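Local structure of geranylgeranyl pyrophosphate synthase (Corynebacterium glutamicum, 3LMD) at residues F77-A82 with V103-H108; K226-A231 with A326-L331; G263-P268 with D285-P290; D187-Y192 with V269-R274. The protein probably makes prenyl diphosphates for isoprenoid biosynthesis, as a magnesium-dependent member of the FPP/GGPP synthase family. All blocks are in the same frame, centred on the assembly; numbering follows the deposited sequence. Where two conformers were deposited one is given.

Contact 1 (F77-A82 with V103-H108)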
loop_
_atom_site.group_PDB
_atom_site.type_symbol
_atom_site.label_atom_id
_atom_site.label_comp_id
_atom_site.label_asym_id
_atom_site.label_seq_id
_atom_site.Cartn_x
_atom_site.Cartn_y
_atom_site.Cartn_z
ATOM N N PHE A 77 -11.754 -13.133 -12.994
ATOM C CA PHE A 77 -10.840 -13.834 -13.908
ATOM C C PHE A 77 -9.498 -14.251 -13.284
ATOM O O PHE A 77 -8.982 -15.358 -13.545
ATOM C CB PHE A 77 -10.544 -12.998 -15.160
ATOM C CG PHE A 77 -9.552 -13.666 -16.061
ATOM C CD1 PHE A 77 -8.206 -13.329 -16.024
ATOM C CD2 PHE A 77 -9.953 -14.709 -16.880
ATOM C CE1 PHE A 77 -7.273 -14.008 -16.828
ATOM C CE2 PHE A 77 -9.043 -15.373 -17.677
ATOM C CZ PHE A 77 -7.701 -15.026 -17.651
ATOM N N ARG A 78 -8.890 -13.363 -12.504
ATOM C CA ARG A 78 -7.544 -13.665 -11.980
ATOM C C ARG A 78 -7.513 -14.874 -11.042
ATOM O O ARG A 78 -6.642 -15.755 -11.190
ATOM C CB ARG A 78 -6.926 -12.434 -11.330
ATOM C CG ARG A 78 -6.720 -11.329 -12.360
ATOM C CD ARG A 78 -6.450 -9.942 -11.734
ATOM N NE ARG A 78 -6.321 -8.952 -12.806
ATOM C CZ ARG A 78 -7.360 -8.425 -13.451
ATOM N NH1 ARG A 78 -8.595 -8.743 -13.087
ATOM N NH2 ARG A 78 -7.167 -7.528 -14.421
ATOM N N PRO A 79 -8.449 -14.933 -10.077
ATOM C CA PRO A 79 -8.438 -16.163 -9.270
ATOM C C PRO A 79 -8.814 -17.398 -10.089
ATOM O O PRO A 79 -8.257 -18.466 -9.850
ATOM C CB PRO A 79 -9.455 -15.891 -8.144
ATOM C CG PRO A 79 -10.087 -14.530 -8.444
ATOM C CD PRO A 79 -9.267 -13.839 -9.483
ATOM N N MET A 80 -9.719 -17.260 -11.055
ATOM C CA MET A 80 -10.078 -18.406 -11.902
ATOM C C MET A 80 -8.849 -18.934 -12.631
ATOM O O MET A 80 -8.633 -20.141 -12.725
ATOM C CB MET A 80 -11.160 -18.019 -12.947
ATOM C CG MET A 80 -11.664 -19.234 -13.765
ATOM S SD MET A 80 -12.639 -18.845 -15.282
ATOM C CE MET A 80 -11.299 -18.544 -16.445
ATOM N N PHE A 81 -8.041 -18.022 -13.169
ATOM C CA PHE A 81 -6.799 -18.419 -13.837
ATOM C C PHE A 81 -5.835 -19.117 -12.877
ATOM O O PHE A 81 -5.221 -20.118 -13.235
ATOM C CB PHE A 81 -6.119 -17.216 -14.516
ATOM C CG PHE A 81 -4.811 -17.585 -15.209
ATOM C CD1 PHE A 81 -4.735 -18.706 -16.030
ATOM C CD2 PHE A 81 -3.667 -16.848 -15.004
ATOM C CE1 PHE A 81 -3.526 -19.050 -16.656
ATOM C CE2 PHE A 81 -2.464 -17.170 -15.650
ATOM C CZ PHE A 81 -2.394 -18.261 -16.461
ATOM N N ALA A 82 -5.714 -18.615 -11.644
ATOM C CA ALA A 82 -4.858 -19.276 -10.640
ATOM C C ALA A 82 -5.347 -20.725 -10.355
ATOM O O ALA A 82 -4.533 -21.664 -10.174
ATOM C CB ALA A 82 -4.860 -18.477 -9.317
ATOM N N VAL A 103 -5.129 -13.771 -2.526
ATOM C CA VAL A 103 -4.096 -12.737 -2.470
ATOM C C VAL A 103 -4.037 -11.988 -3.803
ATOM O O VAL A 103 -3.963 -10.752 -3.827
ATOM C CB VAL A 103 -2.723 -13.348 -2.127
ATOM C CG1 VAL A 103 -1.561 -12.328 -2.401
ATOM C CG2 VAL A 103 -2.699 -13.776 -0.634
ATOM N N VAL A 104 -4.068 -12.727 -4.910
ATOM C CA VAL A 104 -4.057 -12.074 -6.229
ATOM C C VAL A 104 -5.252 -11.145 -6.373
ATOM O O VAL A 104 -5.116 -9.988 -6.814
ATOM C CB VAL A 104 -4.016 -13.097 -7.380
ATOM C CG1 VAL A 104 -4.215 -12.404 -8.758
ATOM C CG2 VAL A 104 -2.675 -13.849 -7.327
ATOM N N GLU A 105 -6.431 -11.633 -6.026
ATOM C CA GLU A 105 -7.621 -10.793 -6.189
ATOM C C GLU A 105 -7.643 -9.561 -5.287
ATOM O O GLU A 105 -8.108 -8.496 -5.706
ATOM C CB GLU A 105 -8.913 -11.601 -6.029
ATOM C CG GLU A 105 -10.148 -10.757 -6.270
ATOM C CD GLU A 105 -10.383 -10.404 -7.747
ATOM O OE1 GLU A 105 -9.555 -10.733 -8.610
ATOM O OE2 GLU A 105 -11.441 -9.809 -8.060
ATOM N N ILE A 106 -7.145 -9.702 -4.054
ATOM C CA ILE A 106 -7.090 -8.559 -3.128
ATOM C C ILE A 106 -6.147 -7.512 -3.670
ATOM O O ILE A 106 -6.379 -6.304 -3.556
ATOM C CB ILE A 106 -6.583 -9.006 -1.730
ATOM C CG1 ILE A 106 -7.706 -9.776 -0.982
ATOM C CG2 ILE A 106 -6.154 -7.765 -0.928
ATOM C CD1 ILE A 106 -7.192 -10.467 0.351
ATOM N N THR A 107 -5.053 -7.976 -4.253
ATOM C CA THR A 107 -4.077 -7.042 -4.840
ATOM C C THR A 107 -4.668 -6.295 -6.013
ATOM O O THR A 107 -4.486 -5.068 -6.143
ATOM C CB THR A 107 -2.813 -7.795 -5.271
ATOM O OG1 THR A 107 -2.214 -8.370 -4.098
ATOM C CG2 THR A 107 -1.797 -6.830 -5.940
ATOM N N HIS A 108 -5.403 -7.029 -6.849
ATOM C CA HIS A 108 -6.159 -6.416 -7.930
ATOM C C HIS A 108 -7.087 -5.332 -7.412
ATOM O O HIS A 108 -7.106 -4.224 -7.952
ATOM C CB HIS A 108 -6.957 -7.500 -8.707
ATOM C CG HIS A 108 -7.942 -6.945 -9.672
ATOM N ND1 HIS A 108 -7.580 -6.071 -10.684
ATOM C CD2 HIS A 108 -9.280 -7.134 -9.791
ATOM C CE1 HIS A 108 -8.661 -5.747 -11.381
ATOM N NE2 HIS A 108 -9.703 -6.372 -10.854
HETATM O O HOH W 1 -9.897 -10.748 -11.347
#
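R78 turns its CG away from its own carbonyl carbon (chi1 -63°) and runs extended out to NE, while H108 sets its ring anti to the backbone N (chi1 170°); this lays guanidinium and imidazole face to face. The planes lie 9° apart with centres separated by 3.8 Å, and R78 NH1 sits over the middle of the H108 ring, 3.4 Å above its plane. NH1 and the ring nitrogen NE2 are thus stacked, not hydrogen-bonded. Nearer the backbones of the two nearly antiparallel segments, R78 CB meets V104 CG1 at 3.7 Å, and P79 CD presses on E105 OE1 at 3.2 Å. One water ties the polar side together: it accepts from R78 N and, at the edge of the guanidinium and in its plane, from R78 NH1, and donates to E105 OE1 at 2.8 Å. The other carboxylate oxygen, E105 OE2, is salt-bridged to R76. The water thus helps fix the guanidinium's rotation. R78 and R76 belong to the GGKRFR sequence, and H108 stands about two turns before the calcium-binding D115 on helix 95-118; as in relatives, this corner is probably the diphosphate-binding end of the isopentenyl diphosphate pocket.

Contact 2 (K226-A231 with A326-L331)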
loop_
_atom_site.group_PDB
_atom_site.type_symbol
_atom_site.label_atom_id
_atom_site.label_comp_id
_atom_site.label_asym_id
_atom_site.label_seq_id
_atom_site.Cartn_x
_atom_site.Cartn_y
_atom_site.Cartn_z
ATOM N N LYS A 226 2.952 -18.816 -15.948
ATOM C CA LYS A 226 3.293 -17.427 -15.725
ATOM C C LYS A 226 3.369 -16.659 -17.069
ATOM O O LYS A 226 2.739 -15.603 -17.248
ATOM C CB LYS A 226 4.643 -17.347 -15.017
ATOM C CG LYS A 226 5.071 -15.890 -14.782
ATOM C CD LYS A 226 6.414 -15.752 -14.020
ATOM C CE LYS A 226 7.580 -16.208 -14.859
ATOM N NZ LYS A 226 8.781 -15.368 -14.550
ATOM N N ASN A 227 4.136 -17.205 -18.011
ATOM C CA ASN A 227 4.377 -16.525 -19.293
ATOM C C ASN A 227 3.103 -16.476 -20.116
ATOM O O ASN A 227 2.840 -15.509 -20.857
ATOM C CB ASN A 227 5.488 -17.246 -20.070
ATOM C CG ASN A 227 6.881 -17.040 -19.461
ATOM O OD1 ASN A 227 7.082 -16.230 -18.566
ATOM N ND2 ASN A 227 7.844 -17.789 -19.963
ATOM N N PHE A 228 2.284 -17.520 -19.997
ATOM C CA PHE A 228 1.012 -17.540 -20.696
ATOM C C PHE A 228 0.107 -16.424 -20.152
ATOM O O PHE A 228 -0.546 -15.716 -20.900
ATOM C CB PHE A 228 0.304 -18.896 -20.502
ATOM C CG PHE A 228 -1.078 -18.933 -21.101
ATOM C CD1 PHE A 228 -1.240 -19.081 -22.466
ATOM C CD2 PHE A 228 -2.211 -18.800 -20.293
ATOM C CE1 PHE A 228 -2.519 -19.108 -23.043
ATOM C CE2 PHE A 228 -3.469 -18.808 -20.839
ATOM C CZ PHE A 228 -3.629 -18.985 -22.230
ATOM N N GLY A 229 0.077 -16.274 -18.838
ATOM C CA GLY A 229 -0.745 -15.205 -18.234
ATOM C C GLY A 229 -0.260 -13.825 -18.698
ATOM O O GLY A 229 -1.077 -12.938 -18.970
ATOM N N ALA A 230 1.052 -13.616 -18.786
ATOM C CA ALA A 230 1.551 -12.321 -19.292
ATOM C C ALA A 230 1.058 -12.030 -20.710
ATOM O O ALA A 230 0.593 -10.907 -21.017
ATOM C CB ALA A 230 3.094 -12.254 -19.241
ATOM N N ALA A 231 1.122 -13.045 -21.567
ATOM C CA ALA A 231 0.743 -12.883 -22.973
ATOM C C ALA A 231 -0.757 -12.633 -23.101
ATOM O O ALA A 231 -1.196 -11.782 -23.877
ATOM C CB ALA A 231 1.177 -14.132 -23.786
ATOM N N ALA A 326 2.988 -20.849 -27.789
ATOM C CA ALA A 326 4.308 -21.383 -27.484
ATOM C C ALA A 326 4.457 -21.695 -26.000
ATOM O O ALA A 326 5.163 -22.632 -25.637
ATOM C CB ALA A 326 5.446 -20.452 -27.969
ATOM N N GLU A 327 3.788 -20.936 -25.131
ATOM C CA GLU A 327 3.833 -21.285 -23.700
ATOM C C GLU A 327 3.018 -22.538 -23.409
ATOM O O GLU A 327 3.478 -23.429 -22.673
ATOM C CB GLU A 327 3.425 -20.093 -22.830
ATOM C CG GLU A 327 4.380 -18.897 -23.068
ATOM C CD GLU A 327 5.818 -19.190 -22.615
ATOM O OE1 GLU A 327 6.043 -20.099 -21.773
ATOM O OE2 GLU A 327 6.721 -18.453 -23.047
ATOM N N LEU A 328 1.840 -22.641 -24.020
ATOM C CA LEU A 328 1.015 -23.827 -23.832
ATOM C C LEU A 328 1.697 -25.099 -24.376
ATOM O O LEU A 328 1.441 -26.206 -23.884
ATOM C CB LEU A 328 -0.337 -23.652 -24.508
ATOM C CG LEU A 328 -1.242 -22.565 -23.873
ATOM C CD1 LEU A 328 -2.575 -22.530 -24.617
ATOM C CD2 LEU A 328 -1.461 -22.770 -22.380
ATOM N N ASP A 329 2.550 -24.936 -25.383
ATOM C CA ASP A 329 3.341 -26.049 -25.896
ATOM C C ASP A 329 4.143 -26.681 -24.777
ATOM O O ASP A 329 4.475 -27.847 -24.841
ATOM C CB ASP A 329 4.340 -25.578 -26.956
ATOM C CG ASP A 329 3.795 -25.663 -28.368
ATOM O OD1 ASP A 329 2.769 -26.346 -28.597
ATOM O OD2 ASP A 329 4.407 -25.040 -29.263
ATOM N N ARG A 330 4.491 -25.897 -23.764
ATOM C CA ARG A 330 5.322 -26.400 -22.677
ATOM C C ARG A 330 4.553 -27.243 -21.653
ATOM O O ARG A 330 5.148 -27.857 -20.753
ATOM C CB ARG A 330 6.041 -25.251 -21.966
ATOM C CG ARG A 330 6.911 -24.373 -22.888
ATOM C CD ARG A 330 7.321 -23.104 -22.152
ATOM N NE ARG A 330 8.342 -23.370 -21.137
ATOM C CZ ARG A 330 8.750 -22.465 -20.262
ATOM N NH1 ARG A 330 8.203 -21.253 -20.281
ATOM N NH2 ARG A 330 9.695 -22.757 -19.369
ATOM N N LEU A 331 3.233 -27.268 -21.792
ATOM C CA LEU A 331 2.364 -27.910 -20.810
ATOM C C LEU A 331 1.796 -29.184 -21.418
ATOM O O LEU A 331 1.602 -29.269 -22.648
ATOM C CB LEU A 331 1.177 -26.981 -20.443
ATOM C CG LEU A 331 1.571 -25.664 -19.770
ATOM C CD1 LEU A 331 0.346 -24.732 -19.624
ATOM C CD2 LEU A 331 2.219 -25.924 -18.407
#
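N227 lies against the carboxylate of E327, its CB only 3.2 Å from E327 CD, with the amide plane almost perpendicular to the carboxylate (85°). From there the amide nitrogen ND2 reaches both oxygens, at 3.4 Å to E327 OE1 and 3.3 Å to E327 OE2; both hydrogen bonds are weak. One residue further along each segment the contact turns apolar. F228, its ring anti to the backbone N (chi1 175°), offers a face to L328, whose CD2 makes a CH-pi contact 4.0 Å from the F228 centroid. The contact joins the C-terminal part of helix 309-328 to helix 219-246 within the all-helical isoprenoid synthase fold. Beyond this first shell, the carboxylate is steadied by R330: its NH1 binds the syn lone pair of E327 OE1 at 2.9 Å, nearly in the guanidinium plane. The type I turn from L328 to L331 brings that arginine back beside E327. R330 is in turn salt-bridged to E220 and D223 of helix 219-246, and K337 NZ donates hydrogen bonds to the carbonyl oxygens of L328 and L331. F228 also packs on L340 of helix 335-349.

Contact 3 (G263-P268 with D285-P290)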
loop_
_atom_site.group_PDB
_atom_site.type_symbol
_atom_site.label_atom_id
_atom_site.label_comp_id
_atom_site.label_asym_id
_atom_site.label_seq_id
_atom_site.Cartn_x
_atom_site.Cartn_y
_atom_site.Cartn_z
ATOM N N GLY A 263 -8.130 11.805 -24.803
ATOM C CA GLY A 263 -6.741 12.032 -25.206
ATOM C C GLY A 263 -5.892 10.800 -24.919
ATOM O O GLY A 263 -4.659 10.882 -24.845
ATOM N N VAL A 264 -6.558 9.655 -24.739
ATOM C CA VAL A 264 -5.872 8.354 -24.605
ATOM C C VAL A 264 -5.821 7.644 -25.982
ATOM O O VAL A 264 -6.845 7.169 -26.473
ATOM C CB VAL A 264 -6.578 7.434 -23.568
ATOM C CG1 VAL A 264 -5.856 6.115 -23.441
ATOM C CG2 VAL A 264 -6.675 8.124 -22.192
ATOM N N PHE A 265 -4.642 7.612 -26.595
ATOM C CA PHE A 265 -4.453 6.997 -27.914
ATOM C C PHE A 265 -3.852 5.602 -27.751
ATOM O O PHE A 265 -2.684 5.466 -27.434
ATOM C CB PHE A 265 -3.501 7.828 -28.775
ATOM C CG PHE A 265 -3.869 9.277 -28.856
ATOM C CD1 PHE A 265 -5.198 9.660 -28.949
ATOM C CD2 PHE A 265 -2.884 10.248 -28.844
ATOM C CE1 PHE A 265 -5.544 11.004 -29.012
ATOM C CE2 PHE A 265 -3.209 11.583 -28.923
ATOM C CZ PHE A 265 -4.538 11.967 -29.000
ATOM N N THR A 266 -4.660 4.585 -27.997
ATOM C CA THR A 266 -4.214 3.200 -27.855
ATOM C C THR A 266 -3.545 2.670 -29.140
ATOM O O THR A 266 -3.438 3.371 -30.136
ATOM C CB THR A 266 -5.411 2.339 -27.482
ATOM O OG1 THR A 266 -6.388 2.435 -28.528
ATOM C CG2 THR A 266 -6.056 2.886 -26.163
ATOM N N LEU A 267 -3.113 1.417 -29.120
ATOM C CA LEU A 267 -2.267 0.885 -30.179
ATOM C C LEU A 267 -2.712 1.161 -31.620
ATOM O O LEU A 267 -1.893 1.574 -32.423
ATOM C CB LEU A 267 -2.097 -0.625 -30.001
ATOM C CG LEU A 267 -0.950 -1.274 -30.747
ATOM C CD1 LEU A 267 0.360 -0.525 -30.420
ATOM C CD2 LEU A 267 -0.870 -2.764 -30.293
ATOM N N PRO A 268 -3.982 0.883 -31.973
ATOM C CA PRO A 268 -4.324 1.148 -33.390
ATOM C C PRO A 268 -4.139 2.619 -33.784
ATOM O O PRO A 268 -3.802 2.929 -34.933
ATOM C CB PRO A 268 -5.811 0.822 -33.468
ATOM C CG PRO A 268 -6.124 0.011 -32.217
ATOM C CD PRO A 268 -5.125 0.380 -31.197
ATOM N N ASP A 285 -2.138 15.871 -37.645
ATOM C CA ASP A 285 -2.667 17.224 -37.541
ATOM C C ASP A 285 -3.767 17.347 -36.485
ATOM O O ASP A 285 -3.782 18.289 -35.700
ATOM C CB ASP A 285 -3.220 17.670 -38.889
ATOM C CG ASP A 285 -3.538 19.147 -38.920
ATOM O OD1 ASP A 285 -2.670 19.949 -38.510
ATOM O OD2 ASP A 285 -4.656 19.504 -39.353
ATOM N N ILE A 286 -4.699 16.405 -36.474
ATOM C CA ILE A 286 -5.830 16.495 -35.572
ATOM C C ILE A 286 -5.541 16.090 -34.122
ATOM O O ILE A 286 -6.007 16.754 -33.193
ATOM C CB ILE A 286 -7.030 15.697 -36.091
ATOM C CG1 ILE A 286 -7.463 16.242 -37.462
ATOM C CG2 ILE A 286 -8.175 15.735 -35.065
ATOM C CD1 ILE A 286 -8.547 15.400 -38.184
ATOM N N LEU A 287 -4.776 15.014 -33.931
ATOM C CA LEU A 287 -4.662 14.356 -32.617
ATOM C C LEU A 287 -3.531 14.900 -31.765
ATOM O O LEU A 287 -2.521 14.228 -31.548
ATOM C CB LEU A 287 -4.471 12.851 -32.779
ATOM C CG LEU A 287 -5.683 12.103 -33.323
ATOM C CD1 LEU A 287 -5.368 10.618 -33.438
ATOM C CD2 LEU A 287 -6.880 12.320 -32.432
ATOM N N THR A 288 -3.726 16.101 -31.288
ATOM C CA THR A 288 -2.739 16.808 -30.520
ATOM C C THR A 288 -3.141 16.756 -29.045
ATOM O O THR A 288 -2.414 17.205 -28.188
ATOM C CB THR A 288 -2.726 18.253 -30.922
ATOM O OG1 THR A 288 -4.064 18.722 -30.972
ATOM C CG2 THR A 288 -2.129 18.401 -32.243
ATOM N N GLY A 289 -4.313 16.213 -28.760
ATOM C CA GLY A 289 -4.786 16.167 -27.403
ATOM C C GLY A 289 -6.193 15.663 -27.413
ATOM O O GLY A 289 -6.627 15.136 -28.406
ATOM N N PRO A 290 -6.912 15.825 -26.312
ATOM C CA PRO A 290 -8.267 15.295 -26.228
ATOM C C PRO A 290 -9.192 15.994 -27.199
ATOM O O PRO A 290 -8.946 17.127 -27.605
ATOM C CB PRO A 290 -8.682 15.605 -24.789
ATOM C CG PRO A 290 -7.455 15.800 -24.074
ATOM C CD PRO A 290 -6.462 16.358 -25.026
#
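F265 and L287 lie alongside one another but point in opposite directions. F265 CG is anti to the carbonyl carbon (chi1 -51°), which sends its ring toward the 285-290 loop. The isobutyl group of L287 lies over one face of the phenyl ring, with L287 CB 3.9 Å from F265 CZ and L287 CD2 3.9 Å from F265 CE1. The opposite face is covered by the carbonyl oxygen G263 O, 4.1 Å above the ring plane and over its centre, while G289 O comes to the ring edge, 3.8 Å from F265 CZ. That oxygen is buried against the ring edge and has no hydrogen-bonding partner in the model. The two loops follow helices 258-262 and 278-286, at the periphery of the all-helical isoprenoid synthase fold. G263 ends helix 258-262 in a Schellman motif, where phi is positive (85°), and its lack of a side chain lets the second loop come close: G263 CA is 3.7 Å from P290 CA, although P290 is poorly ordered. L287, at the centre of an inverse gamma turn, also touches V269 and L273 of helix 267-274, and F265 reaches L270 of the same helix.

Contact 4 (D187-Y192 with V269-R274)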
loop_
_atom_site.group_PDB
_atom_site.type_symbol
_atom_site.label_atom_id
_atom_site.label_comp_id
_atom_site.label_asym_id
_atom_site.label_seq_id
_atom_site.Cartn_x
_atom_site.Cartn_y
_atom_site.Cartn_z
ATOM N N ASP A 187 9.426 6.259 -27.475
ATOM C CA ASP A 187 8.544 5.789 -28.524
ATOM C C ASP A 187 7.155 5.504 -27.924
ATOM O O ASP A 187 7.027 4.737 -26.962
ATOM C CB ASP A 187 9.115 4.538 -29.169
ATOM C CG ASP A 187 8.296 4.080 -30.361
ATOM O OD1 ASP A 187 7.082 3.853 -30.186
ATOM O OD2 ASP A 187 8.857 3.946 -31.470
ATOM N N PRO A 188 6.116 6.148 -28.468
ATOM C CA PRO A 188 4.759 6.033 -27.901
ATOM C C PRO A 188 4.196 4.591 -27.895
ATOM O O PRO A 188 3.380 4.250 -27.040
ATOM C CB PRO A 188 3.913 6.937 -28.818
ATOM C CG PRO A 188 4.927 7.790 -29.617
ATOM C CD PRO A 188 6.187 7.033 -29.658
ATOM N N ILE A 189 4.624 3.752 -28.830
ATOM C CA ILE A 189 4.138 2.379 -28.877
ATOM C C ILE A 189 4.836 1.498 -27.826
ATOM O O ILE A 189 4.205 0.650 -27.208
ATOM C CB ILE A 189 4.296 1.779 -30.286
ATOM C CG1 ILE A 189 3.267 2.424 -31.224
ATOM C CG2 ILE A 189 4.117 0.242 -30.242
ATOM C CD1 ILE A 189 3.583 2.267 -32.720
ATOM N N GLU A 190 6.132 1.710 -27.637
ATOM C CA GLU A 190 6.875 1.102 -26.518
ATOM C C GLU A 190 6.285 1.519 -25.164
ATOM O O GLU A 190 6.174 0.700 -24.243
ATOM C CB GLU A 190 8.354 1.507 -26.567
ATOM C CG GLU A 190 9.095 0.944 -27.761
ATOM C CD GLU A 190 10.598 1.209 -27.710
ATOM O OE1 GLU A 190 11.057 1.940 -26.806
ATOM O OE2 GLU A 190 11.320 0.679 -28.581
ATOM N N HIS A 191 5.949 2.800 -25.027
ATOM C CA HIS A 191 5.303 3.296 -23.814
ATOM C C HIS A 191 3.990 2.561 -23.555
ATOM O O HIS A 191 3.738 2.075 -22.455
ATOM C CB HIS A 191 5.027 4.805 -23.934
ATOM C CG HIS A 191 4.239 5.372 -22.794
ATOM N ND1 HIS A 191 4.775 5.551 -21.533
ATOM C CD2 HIS A 191 2.952 5.794 -22.719
ATOM C CE1 HIS A 191 3.858 6.076 -20.740
ATOM N NE2 HIS A 191 2.746 6.244 -21.439
ATOM N N TYR A 192 3.138 2.505 -24.575
ATOM C CA TYR A 192 1.854 1.865 -24.454
ATOM C C TYR A 192 2.067 0.422 -24.055
ATOM O O TYR A 192 1.404 -0.073 -23.174
ATOM C CB TYR A 192 1.097 1.929 -25.795
ATOM C CG TYR A 192 -0.102 1.003 -25.910
ATOM C CD1 TYR A 192 -1.375 1.446 -25.591
ATOM C CD2 TYR A 192 0.038 -0.289 -26.425
ATOM C CE1 TYR A 192 -2.481 0.614 -25.715
ATOM C CE2 TYR A 192 -1.046 -1.138 -26.546
ATOM C CZ TYR A 192 -2.312 -0.675 -26.208
ATOM O OH TYR A 192 -3.407 -1.504 -26.333
ATOM N N VAL A 269 -4.412 3.524 -32.853
ATOM C CA VAL A 269 -4.271 4.944 -33.123
ATOM C C VAL A 269 -2.812 5.302 -33.268
ATOM O O VAL A 269 -2.444 6.085 -34.145
ATOM C CB VAL A 269 -4.892 5.835 -31.982
ATOM C CG1 VAL A 269 -4.834 7.349 -32.389
ATOM C CG2 VAL A 269 -6.290 5.407 -31.689
ATOM N N LEU A 270 -1.966 4.734 -32.413
ATOM C CA LEU A 270 -0.543 5.037 -32.464
ATOM C C LEU A 270 0.071 4.511 -33.765
ATOM O O LEU A 270 0.930 5.149 -34.354
ATOM C CB LEU A 270 0.204 4.416 -31.273
ATOM C CG LEU A 270 -0.306 4.942 -29.912
ATOM C CD1 LEU A 270 0.319 4.117 -28.749
ATOM C CD2 LEU A 270 0.049 6.423 -29.800
ATOM N N TYR A 271 -0.328 3.323 -34.186
ATOM C CA TYR A 271 0.138 2.815 -35.491
ATOM C C TYR A 271 -0.299 3.743 -36.654
ATOM O O TYR A 271 0.515 4.073 -37.540
ATOM C CB TYR A 271 -0.426 1.422 -35.716
ATOM C CG TYR A 271 0.401 0.319 -35.085
ATOM C CD1 TYR A 271 1.785 0.264 -35.253
ATOM C CD2 TYR A 271 -0.202 -0.676 -34.360
ATOM C CE1 TYR A 271 2.530 -0.769 -34.688
ATOM C CE2 TYR A 271 0.535 -1.704 -33.788
ATOM C CZ TYR A 271 1.888 -1.743 -33.955
ATOM O OH TYR A 271 2.587 -2.789 -33.391
ATOM N N ALA A 272 -1.562 4.164 -36.635
ATOM C CA ALA A 272 -2.104 5.041 -37.702
ATOM C C ALA A 272 -1.357 6.364 -37.726
ATOM O O ALA A 272 -1.020 6.876 -38.790
ATOM C CB ALA A 272 -3.613 5.267 -37.516
ATOM N N LEU A 273 -1.063 6.909 -36.546
ATOM C CA LEU A 273 -0.267 8.158 -36.439
ATOM C C LEU A 273 1.145 8.099 -37.022
ATOM O O LEU A 273 1.774 9.140 -37.250
ATOM C CB LEU A 273 -0.163 8.596 -34.946
ATOM C CG LEU A 273 -1.415 9.262 -34.399
ATOM C CD1 LEU A 273 -1.354 9.339 -32.841
ATOM C CD2 LEU A 273 -1.597 10.653 -35.014
ATOM N N ARG A 274 1.657 6.889 -37.217
ATOM C CA ARG A 274 3.012 6.653 -37.715
ATOM C C ARG A 274 3.021 6.620 -39.256
ATOM O O ARG A 274 4.059 6.731 -39.877
ATOM C CB ARG A 274 3.515 5.311 -37.148
ATOM C CG ARG A 274 5.012 5.019 -37.253
ATOM C CD ARG A 274 5.356 3.638 -36.647
ATOM N NE ARG A 274 4.765 2.549 -37.431
ATOM C CZ ARG A 274 4.873 1.246 -37.169
ATOM N NH1 ARG A 274 5.560 0.798 -36.116
ATOM N NH2 ARG A 274 4.284 0.381 -37.983
#
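I189 and L270 carry the apolar part of this contact, passing side by side in opposite senses with I189 CG1 3.7 Å from L270 CB. L270, its CG anti to the carbonyl carbon (chi1 -61°), spreads its two methyls over the first turn of the facing helix: CD1 lies 3.8 Å from Y192 CB and 3.5 Å from P188 O, while CD2 meets P188 CB at 4.0 Å. The I189 and Y271 side chains cross at about a right angle, with I189 CD1 3.7 Å from Y271 CD1. No hydrogen bond crosses between the segments; the polar interactions instead hold the turn in place. D187 caps the start of helix 188-214, its OD1 accepting from I189 N at 2.8 Å, nearly along the C-O axis, and more weakly from E190 N. That bond fixes the backbone from which the I189 side chain projects. Y192 OH is hydrogen-bonded to D241, which lies in the DDIID sequence, the second aspartate-rich motif of the family. The short segments 188-192 and 269-274, 172° between their directions and 10.3 Å between their axes, form an antiparallel helix pair packed through apolar side chains in the all-helical isoprenoid synthase fold.

The four contacts fall into two pairs. Contacts 1 and 2 meet through F81, whose CE2 lies 3.7 Å from G229 CA and whose CZ lies 3.9 Å from F228 CD2. Contacts 3 and 4 share helix 267-274, their centres about 10 Å apart, and L287 CD1 of one packs on V269 CG1 of the other at 3.5 Å. Between the pairs there is no touch: contact 2 comes within about 11 Å of both contacts 3 and 4 at the nearest atoms. The H108 side chain of contact 1 is about 8 Å from that of D115, and the L287 side chain of contact 3 about 12 Å from that of E302; these belong to the two calcium sites, which hold no calcium in this chain.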